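Local coordinates for protein phosphodiesterase MJ0936 (Methanocaldococcus jannaschii, PDB 2AHD) that belongs to the calcineurin-like phosphoesterase superfamily and folds as an alpha/beta protein built around two mixed beta sheets, at residues C34-S39 with I95-H100; V116-T121 with V134-E139; E87-K92 with L153-K158. All blocks are in the same frame, centred on the assembly; numbering follows the deposited sequence.

Interaction 1. Residues C34-S39 with I95-H100; sequences CGDFVS and ITHGHH
His97 leans on the backbone of Cys34 and Gly35 and reaches Asp36 with its far end. Its CG is anti to the backbone N (chi1 178°), which swings the ring out toward the loop that follows strand 30-33. From CB outward, the side chain first passes the Cys34 carbonyl. His97 CB packs beside Cys34 O, and His97 CG is 3.4 Å from it. His97 ND1 then gives Cys34 O a weak hydrogen bond of 3.1 Å, bent to 124°. That oxygen lies at the ring edge, near its plane. Gly35 CA comes to the ring obliquely, also close to ND1.

Residues 34-39 follow strand 30-33 of one sheet, and 95-100 run from strand 91-96 of the other into a loop. Gly35-Asp36 fits the Gly-Asp motif of the calcineurin-like superfamily. In relatives such loops line a metal site, and these probably correspond.

Farther out, His97 CE1 is 3.4 Å from Asp36 OD1. The carboxylate and ring planes are 67° apart. Asp36 has its stronger polar partner in Asn60, whose N binds OD2. At the tip, His97 NE2 makes a weak hydrogen bond to Asn59 OD1. Nearer the strand, Cys34 CB packs on Ile95 CG2 at 4.0 Å, and Ile95 also rests on Ile54 and Thr56 of strand 52-56.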
ATOM      1  N   CYS A  34       2.333   0.187   1.522  1.00 63.07           N
ATOM      2  CA  CYS A  34       3.748  -0.075   1.329  1.00 64.17           C
ATOM      3  C   CYS A  34       4.700   0.857   2.026  1.00 65.05           C
ATOM      4  O   CYS A  34       5.896   0.598   2.081  1.00 64.73           O
ATOM      5  CB  CYS A  34       4.079  -0.080  -0.164  1.00 63.71           C
ATOM      6  SG  CYS A  34       2.875   0.727  -1.236  1.00 57.99           S
ATOM      7  N   GLY A  35       4.165   1.932   2.582  1.00 66.98           N
ATOM      8  CA  GLY A  35       5.013   2.934   3.205  1.00 66.42           C
ATOM      9  C   GLY A  35       5.304   2.843   4.671  1.00 64.84           C
ATOM     10  O   GLY A  35       5.283   1.774   5.261  1.00 65.32           O
ATOM     11  N   ASP A  36       5.593   3.997   5.247  1.00 63.87           N
ATOM     12  CA  ASP A  36       5.901   4.077   6.658  1.00 63.70           C
ATOM     13  C   ASP A  36       4.640   4.447   7.436  1.00 63.43           C
ATOM     14  O   ASP A  36       4.108   5.546   7.280  1.00 63.03           O
ATOM     15  CB  ASP A  36       6.975   5.150   6.949  1.00 63.21           C
ATOM     16  CG  ASP A  36       8.142   5.134   5.964  1.00 62.18           C
ATOM     17  OD1 ASP A  36       8.198   6.031   5.092  1.00 62.94           O
ATOM     18  OD2 ASP A  36       9.006   4.246   6.068  1.00 59.08           O
ATOM     19  N   PHE A  37       4.133   3.522   8.243  1.00 63.55           N
ATOM     20  CA  PHE A  37       2.979   3.846   9.086  1.00 63.17           C
ATOM     21  C   PHE A  37       3.780   4.713   9.997  1.00 62.88           C
ATOM     22  O   PHE A  37       3.373   5.803  10.408  1.00 61.72           O
ATOM     23  CB  PHE A  37       2.522   2.642   9.903  1.00 61.99           C
ATOM     24  CG  PHE A  37       2.479   1.376   9.132  1.00 58.95           C
ATOM     25  CD1 PHE A  37       3.652   0.790   8.689  1.00 57.59           C
ATOM     26  CD2 PHE A  37       1.258   0.787   8.818  1.00 58.15           C
ATOM     27  CE1 PHE A  37       3.609  -0.365   7.937  1.00 58.62           C
ATOM     28  CE2 PHE A  37       1.205  -0.364   8.069  1.00 57.35           C
ATOM     29  CZ  PHE A  37       2.379  -0.945   7.625  1.00 57.65           C
ATOM     30  N   VAL A  38       4.954   4.135  10.269  1.00 63.19           N
ATOM     31  CA  VAL A  38       6.022   4.664  11.082  1.00 62.58           C
ATOM     32  C   VAL A  38       5.923   4.297  12.551  1.00 62.71           C
ATOM     33  O   VAL A  38       6.711   3.486  13.019  1.00 64.08           O
ATOM     34  CB  VAL A  38       6.146   6.180  10.896  1.00 62.55           C
ATOM     35  CG1 VAL A  38       6.464   6.830  12.205  1.00 62.01           C
ATOM     36  CG2 VAL A  38       7.221   6.482   9.874  1.00 60.20           C
ATOM     37  N   SER A  39       4.959   4.868  13.274  1.00 62.04           N
ATOM     38  CA  SER A  39       4.829   4.598  14.698  1.00 61.43           C
ATOM     39  C   SER A  39       3.856   3.481  15.021  1.00 62.66           C
ATOM     40  O   SER A  39       2.858   3.300  14.331  1.00 63.76           O
ATOM     41  CB  SER A  39       4.412   5.866  15.433  1.00 59.87           C
ATOM     42  OG  SER A  39       5.451   6.819  15.438  1.00 58.71           O
ATOM     43  N   ILE A  95       5.126  -5.942  -4.371  1.00 73.69           N
ATOM     44  CA  ILE A  95       4.998  -4.779  -3.516  1.00 71.24           C
ATOM     45  C   ILE A  95       6.261  -4.483  -2.732  1.00 69.89           C
ATOM     46  O   ILE A  95       6.945  -5.387  -2.268  1.00 69.10           O
ATOM     47  CB  ILE A  95       3.851  -4.991  -2.537  1.00 70.83           C
ATOM     48  CG1 ILE A  95       2.613  -5.450  -3.303  1.00 70.75           C
ATOM     49  CG2 ILE A  95       3.571  -3.719  -1.785  1.00 71.91           C
ATOM     50  CD1 ILE A  95       1.440  -5.797  -2.424  1.00 70.78           C
ATOM     51  N   THR A  96       6.567  -3.201  -2.590  1.00 69.47           N
ATOM     52  CA  THR A  96       7.749  -2.773  -1.852  1.00 69.03           C
ATOM     53  C   THR A  96       7.722  -1.269  -1.668  1.00 68.74           C
ATOM     54  O   THR A  96       7.250  -0.551  -2.531  1.00 69.23           O
ATOM     55  CB  THR A  96       9.073  -3.178  -2.582  1.00 68.14           C
ATOM     56  OG1 THR A  96      10.193  -2.798  -1.775  1.00 66.13           O
ATOM     57  CG2 THR A  96       9.189  -2.499  -3.948  1.00 65.73           C
ATOM     58  N   HIS A  97       8.203  -0.802  -0.525  1.00 68.90           N
ATOM     59  CA  HIS A  97       8.263   0.624  -0.242  1.00 69.67           C
ATOM     60  C   HIS A  97       9.370   1.109  -1.161  1.00 71.30           C
ATOM     61  O   HIS A  97      10.411   0.457  -1.228  1.00 71.99           O
ATOM     62  CB  HIS A  97       8.671   0.815   1.215  1.00 68.48           C
ATOM     63  CG  HIS A  97       8.824   2.240   1.631  1.00 67.05           C
ATOM     64  ND1 HIS A  97       7.751   3.077   1.825  1.00 66.29           N
ATOM     65  CD2 HIS A  97       9.927   2.968   1.925  1.00 66.46           C
ATOM     66  CE1 HIS A  97       8.183   4.258   2.224  1.00 66.46           C
ATOM     67  NE2 HIS A  97       9.500   4.220   2.294  1.00 66.44           N
ATOM     68  N   GLY A  98       9.160   2.212  -1.878  1.00 72.03           N
ATOM     69  CA  GLY A  98      10.205   2.716  -2.773  1.00 75.78           C
ATOM     70  C   GLY A  98      11.572   2.129  -2.451  1.00 77.05           C
ATOM     71  O   GLY A  98      12.004   1.186  -3.101  1.00 77.60           O
ATOM     72  N   HIS A  99      12.268   2.708  -1.477  1.00 79.01           N
ATOM     73  CA  HIS A  99      13.532   2.152  -1.020  1.00 81.37           C
ATOM     74  C   HIS A  99      14.587   1.831  -2.047  1.00 81.97           C
ATOM     75  O   HIS A  99      15.194   2.700  -2.650  1.00 82.86           O
ATOM     76  CB  HIS A  99      13.238   0.855  -0.289  1.00 84.41           C
ATOM     77  CG  HIS A  99      13.264   0.969   1.193  1.00 86.75           C
ATOM     78  ND1 HIS A  99      12.774  -0.023   2.015  1.00 87.92           N
ATOM     79  CD2 HIS A  99      13.767   1.924   2.006  1.00 87.87           C
ATOM     80  CE1 HIS A  99      12.977   0.316   3.274  1.00 89.19           C
ATOM     81  NE2 HIS A  99      13.579   1.493   3.296  1.00 90.25           N
ATOM     82  N   HIS A 100      14.798   0.527  -2.191  1.00 82.96           N
ATOM     83  CA  HIS A 100      15.761  -0.077  -3.089  1.00 84.53           C
ATOM     84  C   HIS A 100      15.390   0.141  -4.549  1.00 84.96           C
ATOM     85  O   HIS A 100      14.589  -0.598  -5.121  1.00 84.37           O
ATOM     86  CB  HIS A 100      15.819  -1.569  -2.797  1.00 86.50           C
ATOM     87  CG  HIS A 100      15.741  -1.904  -1.336  1.00 88.44           C
ATOM     88  ND1 HIS A 100      16.821  -1.795  -0.483  1.00 89.02           N
ATOM     89  CD2 HIS A 100      14.712  -2.358  -0.579  1.00 89.20           C
ATOM     90  CE1 HIS A 100      16.462  -2.169   0.732  1.00 88.35           C
ATOM     91  NE2 HIS A 100      15.187  -2.516   0.700  1.00 89.20           N
TER

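Interaction 2. Residues V116-T121 with V134-E139; sequences VIYGHT and VINPGE
Val116 O takes the backbone N of Ile135 in a hydrogen bond of 2.8 Å that is nearly straight at 172°. Two residues on, Tyr118 N gives a hydrogen bond of 3.0 Å to Ile135 O. Both Ile135 backbone groups are thus used on this side. Ile117 turns its own backbone the other way, to Phe94 and Thr96 of strand 91-96. Val134 and Asn136 likewise bond outward, to Glu127 and Val125 of strand 125-128.

The strands 116-118 and 134-136 are a parallel pair inside the five-stranded mixed sheet, with axes 4.8 Å apart. Ile117 and Ile135 lie on one face and pack on Ile5 of the other sheet. Val116 and Val134 lie on the other face, under helix 101-110. The chain runs on from Tyr118 into Gly119, His120, Thr121 and His122, a Gly-His-Thr-His sequence that matches the GHXH motif of this superfamily.

Asn136 joins the two loops with its amide. Its CG is anti to the backbone N (chi1 -176°), which brings ND2 to Thr121 OG1. This hydrogen bond is 2.8 Å but weak, at 116°. Thr121 OG1 also accepts from Glu123 N, its stronger partner. The other end of the amide, Asn136 OD1, accepts Gly138 N at 2.9 Å and closes an Asx turn. Thr121 N is taken by Gly119 O. Pro137 O accepts from Thr149 OG1.

The Tyr118 ring stands steeply across the Asn136 amide. Asn136 CB makes a CH-pi contact over the ring face, 4.1 Å from the Tyr118 ring centroid. Val134 CG1 meets the same ring at its edge, 3.8 Å from Tyr118 CE2.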
ATOM      1  N   VAL A 116       2.975  -3.613 -10.175  1.00 69.11           N
ATOM      2  CA  VAL A 116       4.097  -3.302  -9.284  1.00 66.95           C
ATOM      3  C   VAL A 116       3.703  -2.065  -8.490  1.00 66.22           C
ATOM      4  O   VAL A 116       3.506  -0.992  -9.043  1.00 66.16           O
ATOM      5  CB  VAL A 116       5.400  -3.023 -10.046  1.00 65.11           C
ATOM      6  CG1 VAL A 116       6.501  -2.714  -9.073  1.00 63.88           C
ATOM      7  CG2 VAL A 116       5.783  -4.224 -10.865  1.00 64.62           C
ATOM      8  N   ILE A 117       3.568  -2.238  -7.184  1.00 65.55           N
ATOM      9  CA  ILE A 117       3.166  -1.166  -6.292  1.00 64.59           C
ATOM     10  C   ILE A 117       4.308  -0.752  -5.371  1.00 64.50           C
ATOM     11  O   ILE A 117       5.036  -1.601  -4.868  1.00 65.67           O
ATOM     12  CB  ILE A 117       1.976  -1.620  -5.445  1.00 64.38           C
ATOM     13  CG1 ILE A 117       0.864  -2.132  -6.365  1.00 62.56           C
ATOM     14  CG2 ILE A 117       1.500  -0.477  -4.564  1.00 65.46           C
ATOM     15  CD1 ILE A 117      -0.327  -2.662  -5.633  1.00 60.62           C
ATOM     16  N   TYR A 118       4.461   0.550  -5.139  1.00 63.67           N
ATOM     17  CA  TYR A 118       5.536   1.042  -4.279  1.00 62.76           C
ATOM     18  C   TYR A 118       5.244   2.451  -3.795  1.00 61.69           C
ATOM     19  O   TYR A 118       4.395   3.123  -4.352  1.00 62.25           O
ATOM     20  CB  TYR A 118       6.857   1.026  -5.046  1.00 62.98           C
ATOM     21  CG  TYR A 118       6.947   2.116  -6.072  1.00 62.79           C
ATOM     22  CD1 TYR A 118       7.669   3.275  -5.818  1.00 63.30           C
ATOM     23  CD2 TYR A 118       6.271   2.013  -7.278  1.00 63.64           C
ATOM     24  CE1 TYR A 118       7.717   4.304  -6.737  1.00 64.56           C
ATOM     25  CE2 TYR A 118       6.306   3.034  -8.210  1.00 64.99           C
ATOM     26  CZ  TYR A 118       7.034   4.178  -7.936  1.00 65.76           C
ATOM     27  OH  TYR A 118       7.102   5.183  -8.872  1.00 65.56           O
ATOM     28  N   GLY A 119       5.948   2.892  -2.757  1.00 61.54           N
ATOM     29  CA  GLY A 119       5.739   4.233  -2.232  1.00 61.88           C
ATOM     30  C   GLY A 119       7.070   4.936  -2.063  1.00 61.96           C
ATOM     31  O   GLY A 119       7.835   5.050  -3.016  1.00 63.12           O
ATOM     32  N   HIS A 120       7.342   5.428  -0.860  1.00 61.45           N
ATOM     33  CA  HIS A 120       8.614   6.084  -0.554  1.00 61.83           C
ATOM     34  C   HIS A 120       8.900   7.441  -1.158  1.00 61.99           C
ATOM     35  O   HIS A 120       9.403   8.320  -0.472  1.00 61.60           O
ATOM     36  CB  HIS A 120       9.769   5.169  -0.917  1.00 62.47           C
ATOM     37  CG  HIS A 120      11.115   5.780  -0.696  1.00 63.27           C
ATOM     38  ND1 HIS A 120      11.475   6.376   0.494  1.00 63.67           N
ATOM     39  CD2 HIS A 120      12.205   5.841  -1.492  1.00 62.97           C
ATOM     40  CE1 HIS A 120      12.731   6.772   0.424  1.00 62.34           C
ATOM     41  NE2 HIS A 120      13.198   6.458  -0.770  1.00 63.43           N
ATOM     42  N   THR A 121       8.609   7.607  -2.442  1.00 63.17           N
ATOM     43  CA  THR A 121       8.863   8.870  -3.114  1.00 63.16           C
ATOM     44  C   THR A 121       7.852   9.929  -2.747  1.00 64.22           C
ATOM     45  O   THR A 121       8.144  11.114  -2.843  1.00 64.84           O
ATOM     46  CB  THR A 121       8.850   8.711  -4.636  1.00 62.67           C
ATOM     47  OG1 THR A 121       7.558   8.264  -5.059  1.00 62.73           O
ATOM     48  CG2 THR A 121       9.905   7.709  -5.072  1.00 63.03           C
ATOM     49  N   VAL A 134       2.261  -0.036 -13.132  1.00 70.55           N
ATOM     50  CA  VAL A 134       3.102   0.533 -12.083  1.00 66.55           C
ATOM     51  C   VAL A 134       2.330   1.550 -11.266  1.00 64.04           C
ATOM     52  O   VAL A 134       1.914   2.575 -11.785  1.00 64.03           O
ATOM     53  CB  VAL A 134       4.329   1.210 -12.689  1.00 65.52           C
ATOM     54  CG1 VAL A 134       5.206   1.748 -11.592  1.00 66.11           C
ATOM     55  CG2 VAL A 134       5.089   0.218 -13.541  1.00 63.99           C
ATOM     56  N   ILE A 135       2.168   1.276  -9.978  1.00 62.19           N
ATOM     57  CA  ILE A 135       1.400   2.162  -9.119  1.00 61.57           C
ATOM     58  C   ILE A 135       2.049   2.658  -7.829  1.00 60.23           C
ATOM     59  O   ILE A 135       2.577   1.882  -7.045  1.00 61.08           O
ATOM     60  CB  ILE A 135       0.065   1.492  -8.725  1.00 63.00           C
ATOM     61  CG1 ILE A 135      -0.722   1.112  -9.983  1.00 63.35           C
ATOM     62  CG2 ILE A 135      -0.750   2.425  -7.824  1.00 62.55           C
ATOM     63  CD1 ILE A 135      -1.961   0.284  -9.694  1.00 64.39           C
ATOM     64  N   ASN A 136       1.992   3.967  -7.622  1.00 58.18           N
ATOM     65  CA  ASN A 136       2.492   4.598  -6.410  1.00 55.23           C
ATOM     66  C   ASN A 136       1.254   5.360  -5.978  1.00 53.00           C
ATOM     67  O   ASN A 136       0.803   6.270  -6.659  1.00 52.45           O
ATOM     68  CB  ASN A 136       3.640   5.568  -6.706  1.00 54.38           C
ATOM     69  CG  ASN A 136       4.244   6.168  -5.441  1.00 53.58           C
ATOM     70  OD1 ASN A 136       3.534   6.531  -4.493  1.00 51.58           O
ATOM     71  ND2 ASN A 136       5.565   6.289  -5.428  1.00 53.72           N
ATOM     72  N   PRO A 137       0.663   4.970  -4.857  1.00 51.56           N
ATOM     73  CA  PRO A 137      -0.539   5.658  -4.395  1.00 52.49           C
ATOM     74  C   PRO A 137      -0.345   7.093  -3.938  1.00 54.27           C
ATOM     75  O   PRO A 137      -1.322   7.820  -3.741  1.00 54.58           O
ATOM     76  CB  PRO A 137      -1.033   4.757  -3.270  1.00 52.19           C
ATOM     77  CG  PRO A 137       0.223   4.167  -2.740  1.00 51.71           C
ATOM     78  CD  PRO A 137       1.005   3.847  -3.976  1.00 50.60           C
ATOM     79  N   GLY A 138       0.909   7.512  -3.781  1.00 56.06           N
ATOM     80  CA  GLY A 138       1.160   8.855  -3.302  1.00 55.75           C
ATOM     81  C   GLY A 138       1.202   8.803  -1.783  1.00 56.33           C
ATOM     82  O   GLY A 138       1.067   7.736  -1.196  1.00 56.95           O
ATOM     83  N   GLU A 139       1.367   9.952  -1.139  1.00 56.64           N
ATOM     84  CA  GLU A 139       1.459  10.015   0.311  1.00 56.45           C
ATOM     85  C   GLU A 139       0.122  10.261   0.971  1.00 57.52           C
ATOM     86  O   GLU A 139      -0.583  11.215   0.657  1.00 59.38           O
ATOM     87  CB  GLU A 139       2.433  11.116   0.710  1.00 57.51           C
ATOM     88  CG  GLU A 139       2.168  12.423  -0.002  1.00 58.05           C
ATOM     89  CD  GLU A 139       2.946  13.572   0.565  1.00 59.15           C
ATOM     90  OE1 GLU A 139       2.723  14.711   0.118  1.00 58.80           O
ATOM     91  OE2 GLU A 139       3.774  13.344   1.460  1.00 59.78           O
TER

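Interaction 3. Residues E87-K92 with L153-K158; sequences EIDDLK and LDTEKK
The type I' turn from Ile88 to Leu91, which closes the hairpin of strands 83-88 and 91-96, rests against Thr155 in the turn after strand 149-154. The hairpin belongs to one sheet, and strand 149-154, followed by 159-164, to the other. The turns meet at one end of the sandwich. Thr155 sits in the middle. Its OG1 lies between the backbone N and the carbonyl carbon (chi1 49°) and faces Asp89. Thr155 OG1 is 2.8 Å from Asp89 OD2, and the two side chains cross at about a right angle. The Thr155 methyl CG2 instead reaches Ile88 CG2, at 4.3 Å. Leu91 lies over the turn backbone, with its CD1 3.6 Å from Thr155 O. Its other branch, CD2, touches the aliphatic chain of Lys158, at 4.3 Å from CD. Thr155 also packs on Ile3 of strand 3-6.

The contact is thus mostly aliphatic, gathered around Thr155, with one polar approach from Asp89. The acidic groups of Asp89 and Glu156 lie near each other, and their like charges would, if anything, disfavour a closer approach.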
ATOM      1  N   GLU A  87      -0.297 -12.968  -5.889  1.00 89.66           N
ATOM      2  CA  GLU A  87      -1.230 -12.968  -7.008  1.00 92.02           C
ATOM      3  C   GLU A  87      -2.651 -12.816  -6.498  1.00 92.45           C
ATOM      4  O   GLU A  87      -2.989 -13.282  -5.418  1.00 92.64           O
ATOM      5  CB  GLU A  87      -1.135 -14.261  -7.829  1.00 93.68           C
ATOM      6  CG  GLU A  87      -2.330 -14.442  -8.787  1.00 96.60           C
ATOM      7  CD  GLU A  87      -2.219 -15.650  -9.711  1.00 98.10           C
ATOM      8  OE1 GLU A  87      -3.246 -15.994 -10.345  1.00 98.47           O
ATOM      9  OE2 GLU A  87      -1.118 -16.243  -9.811  1.00 98.81           O
ATOM     10  N   ILE A  88      -3.479 -12.142  -7.279  1.00 93.36           N
ATOM     11  CA  ILE A  88      -4.872 -11.943  -6.927  1.00 94.93           C
ATOM     12  C   ILE A  88      -5.600 -11.751  -8.245  1.00 96.56           C
ATOM     13  O   ILE A  88      -5.101 -11.062  -9.135  1.00 97.00           O
ATOM     14  CB  ILE A  88      -5.084 -10.682  -6.056  1.00 95.01           C
ATOM     15  CG1 ILE A  88      -4.244 -10.761  -4.778  1.00 95.04           C
ATOM     16  CG2 ILE A  88      -6.557 -10.535  -5.712  1.00 95.37           C
ATOM     17  CD1 ILE A  88      -2.806 -10.275  -4.935  1.00 95.27           C
ATOM     18  N   ASP A  89      -6.769 -12.366  -8.380  1.00 98.40           N
ATOM     19  CA  ASP A  89      -7.535 -12.241  -9.615  1.00 99.55           C
ATOM     20  C   ASP A  89      -6.665 -12.546 -10.822  1.00 99.56           C
ATOM     21  O   ASP A  89      -6.739 -11.860 -11.842  1.00 98.81           O
ATOM     22  CB  ASP A  89      -8.105 -10.829  -9.736  1.00101.39           C
ATOM     23  CG  ASP A  89      -9.476 -10.700  -9.110  1.00102.71           C
ATOM     24  OD1 ASP A  89     -10.462 -10.993  -9.818  1.00104.18           O
ATOM     25  OD2 ASP A  89      -9.567 -10.321  -7.921  1.00103.56           O
ATOM     26  N   ASP A  90      -5.830 -13.575 -10.690  1.00 99.98           N
ATOM     27  CA  ASP A  90      -4.938 -14.008 -11.764  1.00100.03           C
ATOM     28  C   ASP A  90      -3.764 -13.063 -12.016  1.00 98.55           C
ATOM     29  O   ASP A  90      -2.870 -13.385 -12.800  1.00 99.04           O
ATOM     30  CB  ASP A  90      -5.728 -14.188 -13.072  1.00102.29           C
ATOM     31  CG  ASP A  90      -6.703 -15.359 -13.019  1.00103.99           C
ATOM     32  OD1 ASP A  90      -6.237 -16.514 -12.872  1.00105.22           O
ATOM     33  OD2 ASP A  90      -7.929 -15.122 -13.125  1.00104.41           O
ATOM     34  N   LEU A  91      -3.766 -11.909 -11.351  1.00 96.38           N
ATOM     35  CA  LEU A  91      -2.713 -10.910 -11.525  1.00 93.32           C
ATOM     36  C   LEU A  91      -1.512 -11.128 -10.631  1.00 91.88           C
ATOM     37  O   LEU A  91      -1.654 -11.491  -9.468  1.00 90.95           O
ATOM     38  CB  LEU A  91      -3.280  -9.516 -11.282  1.00 93.14           C
ATOM     39  CG  LEU A  91      -4.347  -9.115 -12.297  1.00 93.04           C
ATOM     40  CD1 LEU A  91      -5.108  -7.893 -11.813  1.00 92.45           C
ATOM     41  CD2 LEU A  91      -3.679  -8.867 -13.639  1.00 92.77           C
ATOM     42  N   LYS A  92      -0.329 -10.901 -11.194  1.00 90.95           N
ATOM     43  CA  LYS A  92       0.932 -11.057 -10.473  1.00 89.65           C
ATOM     44  C   LYS A  92       1.340  -9.717  -9.881  1.00 87.74           C
ATOM     45  O   LYS A  92       1.524  -8.740 -10.608  1.00 86.86           O
ATOM     46  CB  LYS A  92       2.030 -11.554 -11.421  1.00 90.89           C
ATOM     47  CG  LYS A  92       2.590 -12.937 -11.088  1.00 91.67           C
ATOM     48  CD  LYS A  92       1.523 -14.022 -11.180  1.00 92.74           C
ATOM     49  CE  LYS A  92       0.962 -14.151 -12.592  1.00 93.47           C
ATOM     50  NZ  LYS A  92      -0.112 -15.186 -12.662  1.00 92.75           N
ATOM     51  N   LEU A 153      -7.760  -0.075  -6.742  1.00 82.57           N
ATOM     52  CA  LEU A 153      -7.553  -0.843  -7.966  1.00 85.57           C
ATOM     53  C   LEU A 153      -8.657  -1.861  -8.209  1.00 88.93           C
ATOM     54  O   LEU A 153      -9.149  -2.507  -7.281  1.00 89.03           O
ATOM     55  CB  LEU A 153      -6.218  -1.577  -7.913  1.00 83.02           C
ATOM     56  CG  LEU A 153      -5.907  -2.413  -9.149  1.00 80.65           C
ATOM     57  CD1 LEU A 153      -5.931  -1.537 -10.373  1.00 80.84           C
ATOM     58  CD2 LEU A 153      -4.559  -3.057  -8.999  1.00 80.28           C
ATOM     59  N   ASP A 154      -9.028  -2.002  -9.475  1.00 92.52           N
ATOM     60  CA  ASP A 154     -10.067  -2.938  -9.881  1.00 95.95           C
ATOM     61  C   ASP A 154      -9.403  -4.178 -10.482  1.00 97.13           C
ATOM     62  O   ASP A 154      -9.212  -4.261 -11.694  1.00 97.03           O
ATOM     63  CB  ASP A 154     -10.972  -2.274 -10.922  1.00 97.95           C
ATOM     64  CG  ASP A 154     -12.258  -3.044 -11.153  1.00 99.91           C
ATOM     65  OD1 ASP A 154     -12.991  -3.260 -10.161  1.00101.47           O
ATOM     66  OD2 ASP A 154     -12.537  -3.422 -12.316  1.00 99.93           O
ATOM     67  N   THR A 155      -9.044  -5.134  -9.631  1.00 99.05           N
ATOM     68  CA  THR A 155      -8.393  -6.365 -10.086  1.00101.12           C
ATOM     69  C   THR A 155      -9.211  -6.999 -11.193  1.00102.32           C
ATOM     70  O   THR A 155      -8.711  -7.779 -12.004  1.00102.92           O
ATOM     71  CB  THR A 155      -8.243  -7.380  -8.935  1.00101.07           C
ATOM     72  OG1 THR A 155      -9.498  -7.522  -8.258  1.00101.54           O
ATOM     73  CG2 THR A 155      -7.177  -6.918  -7.944  1.00101.30           C
ATOM     74  N   GLU A 156     -10.483  -6.637 -11.219  1.00103.92           N
ATOM     75  CA  GLU A 156     -11.422  -7.139 -12.204  1.00105.52           C
ATOM     76  C   GLU A 156     -11.074  -6.603 -13.594  1.00105.48           C
ATOM     77  O   GLU A 156     -10.387  -7.266 -14.375  1.00104.86           O
ATOM     78  CB  GLU A 156     -12.843  -6.713 -11.806  1.00106.68           C
ATOM     79  CG  GLU A 156     -13.188  -7.002 -10.331  1.00109.04           C
ATOM     80  CD  GLU A 156     -12.668  -5.937  -9.342  1.00109.84           C
ATOM     81  OE1 GLU A 156     -13.497  -5.161  -8.809  1.00109.39           O
ATOM     82  OE2 GLU A 156     -11.440  -5.872  -9.088  1.00110.22           O
ATOM     83  N   LYS A 157     -11.536  -5.388 -13.883  1.00105.27           N
ATOM     84  CA  LYS A 157     -11.301  -4.750 -15.173  1.00104.10           C
ATOM     85  C   LYS A 157      -9.968  -3.989 -15.252  1.00103.33           C
ATOM     86  O   LYS A 157      -9.702  -3.309 -16.242  1.00103.27           O
ATOM     87  CB  LYS A 157     -12.451  -3.790 -15.479  1.00104.68           C
ATOM     88  CG  LYS A 157     -13.791  -4.199 -14.872  1.00105.85           C
ATOM     89  CD  LYS A 157     -14.894  -3.164 -15.144  1.00106.59           C
ATOM     90  CE  LYS A 157     -15.243  -3.057 -16.634  1.00106.61           C
ATOM     91  NZ  LYS A 157     -16.402  -2.150 -16.899  1.00106.02           N
ATOM     92  N   LYS A 158      -9.137  -4.104 -14.216  1.00102.49           N
ATOM     93  CA  LYS A 158      -7.836  -3.427 -14.163  1.00101.66           C
ATOM     94  C   LYS A 158      -7.903  -1.895 -14.157  1.00101.79           C
ATOM     95  O   LYS A 158      -7.066  -1.231 -14.770  1.00100.95           O
ATOM     96  CB  LYS A 158      -6.946  -3.868 -15.329  1.00101.07           C
ATOM     97  CG  LYS A 158      -6.286  -5.226 -15.159  1.00 99.80           C
ATOM     98  CD  LYS A 158      -4.767  -5.115 -15.322  1.00 98.46           C
ATOM     99  CE  LYS A 158      -4.369  -4.464 -16.645  1.00 97.54           C
ATOM    100  NZ  LYS A 158      -2.895  -4.315 -16.795  1.00 96.03           N
TER

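Interactions 1 and 2 are buried, and interaction 3 lies at the surface. Interactions 1 and 2 touch, their centres about 9 Å apart, because strands 91-96 and 115-118 are neighbours in one sheet. There Thr96 N probably bonds Ile117 O. Interactions 1 and 3 both bridge the two sheets, from opposite ends of strand 91-96, about 22 Å apart between centres. Interaction 2 lies within one sheet, and meets interaction 3 lightly through Ile135 and Leu153. The chemistry follows the place in the fold. Interaction 2 is regular strand pairing, extended by an amide. Interaction 1 sets a histidine on loop backbone. Interaction 3 joins turns by aliphatic packing around a threonine.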